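Local coordinates for mitochondrial association factor 1 (Toxoplasma gondii, PDB 6BXS), which is encoded at a parasite locus required for direct manipulation of host mitochondria, and has a macro domain, a fold that in related proteins often binds ADP-ribose, at residues 210-218 with 252-263; 6-14 with 20-28. One frame throughout, in Å; residues are numbered along the deposited sequence.

Contacts 1 and 2 are neighbouring parts of one mixed sheet: strand 253-256 of contact 1 lies beside strand 19-24 of contact 2, and backbone bonds between Ile22 and both Leu254 and Phe256 connect them. Contact 1 pairs parallel strands in the buried interior, where apolar side chains fill one face and an arginine-glutamine pair on the other is satisfied by protein atoms. Contact 2 is an antiparallel hairpin at the edge of the sheet. Its strand 8-13 is an outermost strand within the chain, so apolar packing of phenylalanines inward is combined with exposed proline, threonine, arginine and asparagine, and with a water near the first ordered residues.

Contact 1: residues 210-218 with 252-263; sequences PVEAIRLPL and VELQFMYEPSDT. With SO4 (sulfate ion), chain D.
Strands 213-216 and 253-256 run parallel, pairing Ala213 with Glu253 through Leu216 with Phe256, and the backbone ladder ends with Met257 N bonded to Leu216 O at 2.7 Å. On one face Ile214 and Leu254 lie side by side, with Ile214 CD1 only 3.4 Å from Leu254 CD2, tighter than usual carbon contact. Leu216 likewise runs along Phe256, its CD1 3.8 Å from the ring's CE1; branched and aromatic apolar groups suit this buried face, where helix 230-248 covers Leu254 and Phe256. That helix makes the crossover between the two strands, a beta-alpha-beta unit of the macro domain's central sheet. The other face, with Ala213, carries the polar groups. Arg215 extends with CG anti to its own backbone N (chi1 -179°), and the bend at chi3 turns the guanidinium edge to Gln255, where NE and NH2 both grip OE1 side-on, at 3.0 and 3.1 Å, within the guanidinium plane. The amide is nearly coplanar with it, 26° away, and its NE2 gives a bond of 2.9 Å to Glu253 OE2, which fixes the amide's rotation. Asp38 forms a salt bridge with NH2, and Pro35 O accepts a hydrogen bond from NH1, while Met257 CG packs 3.5 Å from Arg215 CG.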
# COMPACT_ATOMS: atom_id res chain seq x y z
N PRO A 210 6.58 -11.96 -9.26
CA PRO A 210 5.25 -11.38 -9.40
C PRO A 210 4.59 -11.08 -8.06
O PRO A 210 4.87 -11.76 -7.07
CB PRO A 210 4.47 -12.46 -10.15
CG PRO A 210 5.14 -13.73 -9.76
CD PRO A 210 6.60 -13.39 -9.62
N VAL A 211 3.73 -10.07 -8.04
CA VAL A 211 2.89 -9.82 -6.88
C VAL A 211 1.59 -10.60 -7.06
O VAL A 211 0.79 -10.29 -7.94
CB VAL A 211 2.58 -8.33 -6.70
CG1 VAL A 211 1.74 -8.10 -5.45
CG2 VAL A 211 3.87 -7.52 -6.64
N GLU A 212 1.40 -11.61 -6.22
CA GLU A 212 0.26 -12.51 -6.36
C GLU A 212 -0.87 -12.09 -5.43
O GLU A 212 -2.02 -12.49 -5.61
CB GLU A 212 0.70 -13.95 -6.07
CG GLU A 212 1.99 -14.32 -6.79
CD GLU A 212 2.39 -15.77 -6.59
OE1 GLU A 212 2.56 -16.49 -7.60
OE2 GLU A 212 2.56 -16.19 -5.43
N ALA A 213 -0.54 -11.27 -4.44
CA ALA A 213 -1.55 -10.71 -3.55
C ALA A 213 -1.03 -9.41 -2.95
O ALA A 213 0.18 -9.20 -2.86
CB ALA A 213 -1.90 -11.69 -2.45
N ILE A 214 -1.95 -8.52 -2.57
CA ILE A 214 -1.57 -7.31 -1.85
C ILE A 214 -2.31 -7.22 -0.52
O ILE A 214 -3.52 -7.41 -0.44
CB ILE A 214 -1.85 -6.03 -2.68
CG1 ILE A 214 -3.25 -6.08 -3.31
CG2 ILE A 214 -0.80 -5.88 -3.77
CD1 ILE A 214 -3.64 -4.79 -4.01
N ARG A 215 -1.54 -6.95 0.53
CA ARG A 215 -2.07 -6.81 1.88
C ARG A 215 -2.21 -5.34 2.23
O ARG A 215 -1.21 -4.62 2.35
CB ARG A 215 -1.17 -7.53 2.88
CG ARG A 215 -1.64 -7.48 4.33
CD ARG A 215 -0.86 -8.47 5.19
NE ARG A 215 -1.07 -9.85 4.76
CZ ARG A 215 -0.49 -10.91 5.31
NH1 ARG A 215 0.36 -10.76 6.32
NH2 ARG A 215 -0.74 -12.12 4.84
N LEU A 216 -3.45 -4.89 2.40
CA LEU A 216 -3.75 -3.47 2.55
C LEU A 216 -4.18 -3.10 3.97
O LEU A 216 -4.89 -3.87 4.62
CB LEU A 216 -4.87 -3.06 1.59
CG LEU A 216 -4.61 -3.29 0.10
CD1 LEU A 216 -5.91 -3.23 -0.68
CD2 LEU A 216 -3.64 -2.26 -0.41
N PRO A 217 -3.75 -1.92 4.46
CA PRO A 217 -4.39 -1.35 5.64
C PRO A 217 -5.63 -0.57 5.22
O PRO A 217 -5.88 -0.45 4.02
CB PRO A 217 -3.32 -0.43 6.21
CG PRO A 217 -2.61 0.05 4.99
CD PRO A 217 -2.60 -1.11 4.02
N LEU A 218 -6.39 -0.04 6.18
CA LEU A 218 -7.42 0.93 5.85
C LEU A 218 -6.75 2.29 5.69
O LEU A 218 -6.47 2.97 6.67
CB LEU A 218 -8.50 0.98 6.92
CG LEU A 218 -9.62 2.00 6.66
CD1 LEU A 218 -10.52 1.54 5.51
CD2 LEU A 218 -10.42 2.25 7.92
N VAL A 252 -4.45 -10.34 -9.04
CA VAL A 252 -3.91 -10.16 -7.70
C VAL A 252 -5.02 -10.30 -6.65
O VAL A 252 -6.13 -9.80 -6.83
CB VAL A 252 -3.20 -8.78 -7.54
CG1 VAL A 252 -4.21 -7.64 -7.41
CG2 VAL A 252 -2.27 -8.79 -6.34
N GLU A 253 -4.70 -11.01 -5.57
CA GLU A 253 -5.63 -11.25 -4.48
C GLU A 253 -5.59 -10.09 -3.48
O GLU A 253 -4.51 -9.61 -3.13
CB GLU A 253 -5.29 -12.57 -3.78
CG GLU A 253 -5.97 -12.80 -2.44
CD GLU A 253 -5.57 -14.12 -1.81
OE1 GLU A 253 -5.81 -15.18 -2.43
OE2 GLU A 253 -5.00 -14.11 -0.69
N LEU A 254 -6.76 -9.64 -3.05
CA LEU A 254 -6.86 -8.55 -2.08
C LEU A 254 -6.97 -9.08 -0.65
O LEU A 254 -7.80 -9.94 -0.36
CB LEU A 254 -8.07 -7.66 -2.39
CG LEU A 254 -8.03 -6.84 -3.68
CD1 LEU A 254 -9.33 -6.06 -3.83
CD2 LEU A 254 -6.85 -5.89 -3.68
N GLN A 255 -6.13 -8.55 0.23
CA GLN A 255 -6.19 -8.83 1.65
C GLN A 255 -6.24 -7.52 2.42
O GLN A 255 -5.50 -6.59 2.10
CB GLN A 255 -4.99 -9.66 2.11
CG GLN A 255 -4.74 -10.91 1.30
CD GLN A 255 -3.51 -11.66 1.78
OE1 GLN A 255 -2.82 -11.22 2.70
NE2 GLN A 255 -3.24 -12.80 1.16
N PHE A 256 -7.11 -7.44 3.43
CA PHE A 256 -7.20 -6.26 4.28
C PHE A 256 -6.78 -6.57 5.70
O PHE A 256 -7.27 -7.52 6.32
CB PHE A 256 -8.62 -5.70 4.26
CG PHE A 256 -8.96 -4.96 3.00
CD1 PHE A 256 -8.61 -3.62 2.85
CD2 PHE A 256 -9.61 -5.59 1.96
CE1 PHE A 256 -8.91 -2.94 1.69
CE2 PHE A 256 -9.92 -4.91 0.80
CZ PHE A 256 -9.57 -3.58 0.66
N MET A 257 -5.87 -5.76 6.22
CA MET A 257 -5.38 -5.91 7.59
C MET A 257 -6.47 -5.49 8.57
O MET A 257 -7.48 -4.90 8.18
CB MET A 257 -4.12 -5.07 7.80
CG MET A 257 -3.00 -5.41 6.83
SD MET A 257 -1.66 -4.21 6.85
CE MET A 257 -1.06 -4.40 8.53
N TYR A 258 -6.26 -5.79 9.85
CA TYR A 258 -7.29 -5.59 10.85
C TYR A 258 -7.14 -4.28 11.61
O TYR A 258 -6.04 -3.87 11.97
CB TYR A 258 -7.29 -6.74 11.85
CG TYR A 258 -8.36 -6.62 12.91
CD1 TYR A 258 -9.66 -7.04 12.67
CD2 TYR A 258 -8.08 -6.07 14.16
CE1 TYR A 258 -10.65 -6.92 13.63
CE2 TYR A 258 -9.05 -5.95 15.13
CZ TYR A 258 -10.34 -6.37 14.86
OH TYR A 258 -11.31 -6.26 15.82
N GLU A 259 -8.28 -3.63 11.85
CA GLU A 259 -8.37 -2.56 12.83
C GLU A 259 -9.70 -2.73 13.57
O GLU A 259 -10.68 -3.19 12.98
CB GLU A 259 -8.25 -1.18 12.18
CG GLU A 259 -9.12 -0.95 10.94
CD GLU A 259 -10.53 -0.51 11.27
OE1 GLU A 259 -10.76 0.06 12.36
OE2 GLU A 259 -11.42 -0.74 10.42
N PRO A 260 -9.73 -2.40 14.88
CA PRO A 260 -10.84 -2.76 15.77
C PRO A 260 -12.26 -2.48 15.26
O PRO A 260 -13.17 -3.22 15.64
CB PRO A 260 -10.56 -1.92 17.02
CG PRO A 260 -9.09 -1.81 17.04
CD PRO A 260 -8.66 -1.70 15.61
N SER A 261 -12.46 -1.46 14.43
CA SER A 261 -13.81 -1.10 13.98
C SER A 261 -14.25 -1.88 12.73
O SER A 261 -15.39 -1.73 12.28
CB SER A 261 -13.90 0.40 13.69
OG SER A 261 -13.19 0.74 12.51
N ASP A 262 -13.35 -2.70 12.19
CA ASP A 262 -13.65 -3.54 11.03
C ASP A 262 -14.25 -2.72 9.88
O ASP A 262 -15.10 -3.19 9.13
CB ASP A 262 -14.60 -4.68 11.44
CG ASP A 262 -13.96 -6.06 11.30
OD1 ASP A 262 -12.99 -6.21 10.53
OD2 ASP A 262 -14.44 -7.00 11.97
N THR A 263 -13.77 -1.49 9.74
CA THR A 263 -14.36 -0.53 8.82
C THR A 263 -14.16 -0.93 7.35
O THR A 263 -15.03 -0.69 6.52
CB THR A 263 -13.77 0.88 9.06
OG1 THR A 263 -14.26 1.37 10.31
CG2 THR A 263 -14.17 1.85 7.96
S SO4 D . -2.47 -8.66 -12.25
O1 SO4 D . -2.79 -7.23 -12.24
O2 SO4 D . -1.14 -8.86 -12.82
O3 SO4 D . -2.50 -9.17 -10.89
O4 SO4 D . -3.46 -9.36 -13.06

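Contact 2: residues 6-14 with 20-28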
# COMPACT_ATOMS: atom_id res chain seq x y z
N PRO A 6 -4.24 -14.33 13.38
CA PRO A 6 -5.33 -13.58 12.75
C PRO A 6 -6.17 -14.45 11.81
O PRO A 6 -5.63 -15.03 10.87
CB PRO A 6 -4.59 -12.48 11.98
CG PRO A 6 -3.24 -13.05 11.71
CD PRO A 6 -2.92 -13.90 12.90
N ASP A 7 -7.47 -14.53 12.06
CA ASP A 7 -8.36 -15.35 11.25
C ASP A 7 -8.55 -14.74 9.86
O ASP A 7 -9.09 -13.64 9.74
CB ASP A 7 -9.72 -15.50 11.93
CG ASP A 7 -10.69 -16.34 11.11
OD1 ASP A 7 -10.27 -17.38 10.58
OD2 ASP A 7 -11.87 -15.95 11.00
N PRO A 8 -8.13 -15.45 8.80
CA PRO A 8 -8.33 -14.90 7.46
C PRO A 8 -9.76 -15.12 6.96
O PRO A 8 -10.02 -16.06 6.20
CB PRO A 8 -7.32 -15.67 6.62
CG PRO A 8 -7.21 -16.99 7.29
CD PRO A 8 -7.42 -16.74 8.76
N LEU A 9 -10.68 -14.27 7.40
CA LEU A 9 -12.07 -14.33 6.94
C LEU A 9 -12.13 -14.00 5.45
O LEU A 9 -11.73 -12.92 5.03
CB LEU A 9 -12.95 -13.37 7.74
CG LEU A 9 -14.37 -13.12 7.22
CD1 LEU A 9 -15.18 -14.41 7.20
CD2 LEU A 9 -15.06 -12.07 8.08
N THR A 10 -12.65 -14.94 4.67
CA THR A 10 -12.73 -14.79 3.22
C THR A 10 -14.19 -14.65 2.78
O THR A 10 -15.03 -15.48 3.13
CB THR A 10 -12.09 -15.99 2.49
OG1 THR A 10 -10.73 -16.14 2.93
CG2 THR A 10 -12.11 -15.78 0.98
N LEU A 11 -14.47 -13.60 2.02
CA LEU A 11 -15.82 -13.32 1.53
C LEU A 11 -15.79 -12.99 0.04
O LEU A 11 -14.91 -12.27 -0.43
CB LEU A 11 -16.44 -12.17 2.32
CG LEU A 11 -16.63 -12.41 3.81
CD1 LEU A 11 -17.09 -11.13 4.51
CD2 LEU A 11 -17.63 -13.53 4.06
N ARG A 12 -16.77 -13.51 -0.69
CA ARG A 12 -16.86 -13.29 -2.13
C ARG A 12 -17.71 -12.07 -2.44
O ARG A 12 -18.74 -11.84 -1.81
CB ARG A 12 -17.45 -14.52 -2.83
CG ARG A 12 -17.55 -14.38 -4.34
CD ARG A 12 -17.56 -15.74 -5.00
NE ARG A 12 -16.27 -16.41 -4.86
CZ ARG A 12 -16.09 -17.73 -4.94
NH1 ARG A 12 -17.12 -18.54 -5.15
NH2 ARG A 12 -14.87 -18.23 -4.80
N PHE A 13 -17.27 -11.28 -3.41
CA PHE A 13 -17.92 -10.02 -3.76
C PHE A 13 -18.29 -9.98 -5.23
O PHE A 13 -17.41 -9.94 -6.10
CB PHE A 13 -17.02 -8.84 -3.40
CG PHE A 13 -16.85 -8.64 -1.93
CD1 PHE A 13 -15.89 -9.34 -1.22
CD2 PHE A 13 -17.66 -7.75 -1.24
CE1 PHE A 13 -15.73 -9.16 0.14
CE2 PHE A 13 -17.51 -7.57 0.12
CZ PHE A 13 -16.55 -8.27 0.81
N THR A 14 -19.58 -9.98 -5.51
CA THR A 14 -20.06 -9.92 -6.89
C THR A 14 -19.86 -8.52 -7.45
O THR A 14 -19.81 -8.33 -8.67
CB THR A 14 -21.54 -10.32 -7.00
OG1 THR A 14 -21.92 -10.42 -8.37
CG2 THR A 14 -22.43 -9.30 -6.31
N ASN A 20 -12.83 -13.28 -4.26
CA ASN A 20 -12.69 -13.45 -2.83
C ASN A 20 -11.75 -12.40 -2.25
O ASN A 20 -10.66 -12.18 -2.77
CB ASN A 20 -12.15 -14.85 -2.49
CG ASN A 20 -13.24 -15.91 -2.47
OD1 ASN A 20 -14.42 -15.60 -2.38
ND2 ASN A 20 -12.83 -17.17 -2.54
N VAL A 21 -12.19 -11.74 -1.18
CA VAL A 21 -11.35 -10.80 -0.45
C VAL A 21 -11.16 -11.31 0.97
O VAL A 21 -12.11 -11.77 1.61
CB VAL A 21 -11.97 -9.39 -0.41
CG1 VAL A 21 -11.05 -8.43 0.32
CG2 VAL A 21 -12.24 -8.89 -1.82
N ILE A 22 -9.92 -11.23 1.45
CA ILE A 22 -9.60 -11.64 2.81
C ILE A 22 -9.66 -10.44 3.76
O ILE A 22 -9.10 -9.39 3.47
CB ILE A 22 -8.20 -12.28 2.89
CG1 ILE A 22 -8.22 -13.66 2.23
CG2 ILE A 22 -7.74 -12.41 4.35
CD1 ILE A 22 -6.85 -14.16 1.85
N PHE A 23 -10.34 -10.63 4.89
CA PHE A 23 -10.37 -9.64 5.95
C PHE A 23 -9.86 -10.27 7.24
O PHE A 23 -10.60 -10.96 7.93
CB PHE A 23 -11.78 -9.08 6.16
CG PHE A 23 -12.36 -8.45 4.93
CD1 PHE A 23 -13.06 -9.22 4.01
CD2 PHE A 23 -12.22 -7.10 4.69
CE1 PHE A 23 -13.60 -8.65 2.88
CE2 PHE A 23 -12.76 -6.52 3.56
CZ PHE A 23 -13.45 -7.29 2.65
N PHE A 24 -8.59 -10.04 7.54
CA PHE A 24 -7.97 -10.64 8.72
C PHE A 24 -8.68 -10.18 9.99
O PHE A 24 -9.04 -9.01 10.12
CB PHE A 24 -6.49 -10.29 8.80
CG PHE A 24 -5.64 -11.02 7.81
CD1 PHE A 24 -5.31 -12.36 8.00
CD2 PHE A 24 -5.16 -10.38 6.68
CE1 PHE A 24 -4.53 -13.04 7.10
CE2 PHE A 24 -4.37 -11.06 5.76
CZ PHE A 24 -4.06 -12.38 5.97
N GLY A 25 -8.90 -11.11 10.90
CA GLY A 25 -9.50 -10.81 12.19
C GLY A 25 -8.42 -10.34 13.14
O GLY A 25 -7.27 -10.20 12.75
N PRO A 26 -8.79 -10.10 14.41
CA PRO A 26 -7.83 -9.56 15.37
C PRO A 26 -6.71 -10.55 15.68
O PRO A 26 -6.99 -11.73 15.90
CB PRO A 26 -8.67 -9.30 16.63
CG PRO A 26 -10.09 -9.64 16.28
CD PRO A 26 -10.07 -10.46 15.04
N SER A 27 -5.47 -10.08 15.69
CA SER A 27 -4.34 -10.91 16.10
C SER A 27 -4.09 -10.73 17.59
O SER A 27 -4.84 -10.03 18.27
CB SER A 27 -3.09 -10.56 15.30
OG SER A 27 -2.70 -9.21 15.54
N GLY A 28 -3.02 -11.35 18.09
CA GLY A 28 -2.68 -11.25 19.50
C GLY A 28 -2.11 -9.90 19.89
O GLY A 28 -2.08 -9.54 21.07
O HOH W 1 -8.32 -13.53 14.46
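Leu9 and Phe23 form a hydrogen-bonded pair in the antiparallel hairpin of strands 8-13 and 19-24, which forms one margin of the sheet; Phe23 N reaches Leu9 O at 2.7 Å. Phe23 leaves the backbone with CG anti to its carbonyl carbon (chi1 -58°). Its CB lies 4.0 Å from Leu9 O, and CD1 also borders that oxygen. Further out, CE1 comes within 3.5 Å of Phe13 CE1, and at the tip CZ is 3.7 Å from Phe13 CZ. The two phenylalanines arrive from opposite directions and meet rim to rim, planes 59° apart, neither lying over the other's face. Phe256 of the next strand also meets the Phe23 ring, and Met269 of helix 263-276 touches Phe13, so large flat hydrocarbons suit this inward face. On the other face Ile22 CG2 sits 3.8 Å above the centre of the Phe24 ring, and Pro8 CB approaches obliquely. There, too, Asn20 OD1 receives a weak bond from Arg12 NE, while Arg12 NH1 forms a salt bridge to a sulfate; polar side chains, a short asparagine and a long arginine, suit this exposed end. At the start of the ordered chain, Asp7 O accepts from Leu9 N and Gly25 N, which reach it from opposite faces of its plane. One water joins the segments there, accepting from Asp7 N and donating to Pro26 O, each 2.7 Å from the water oxygen.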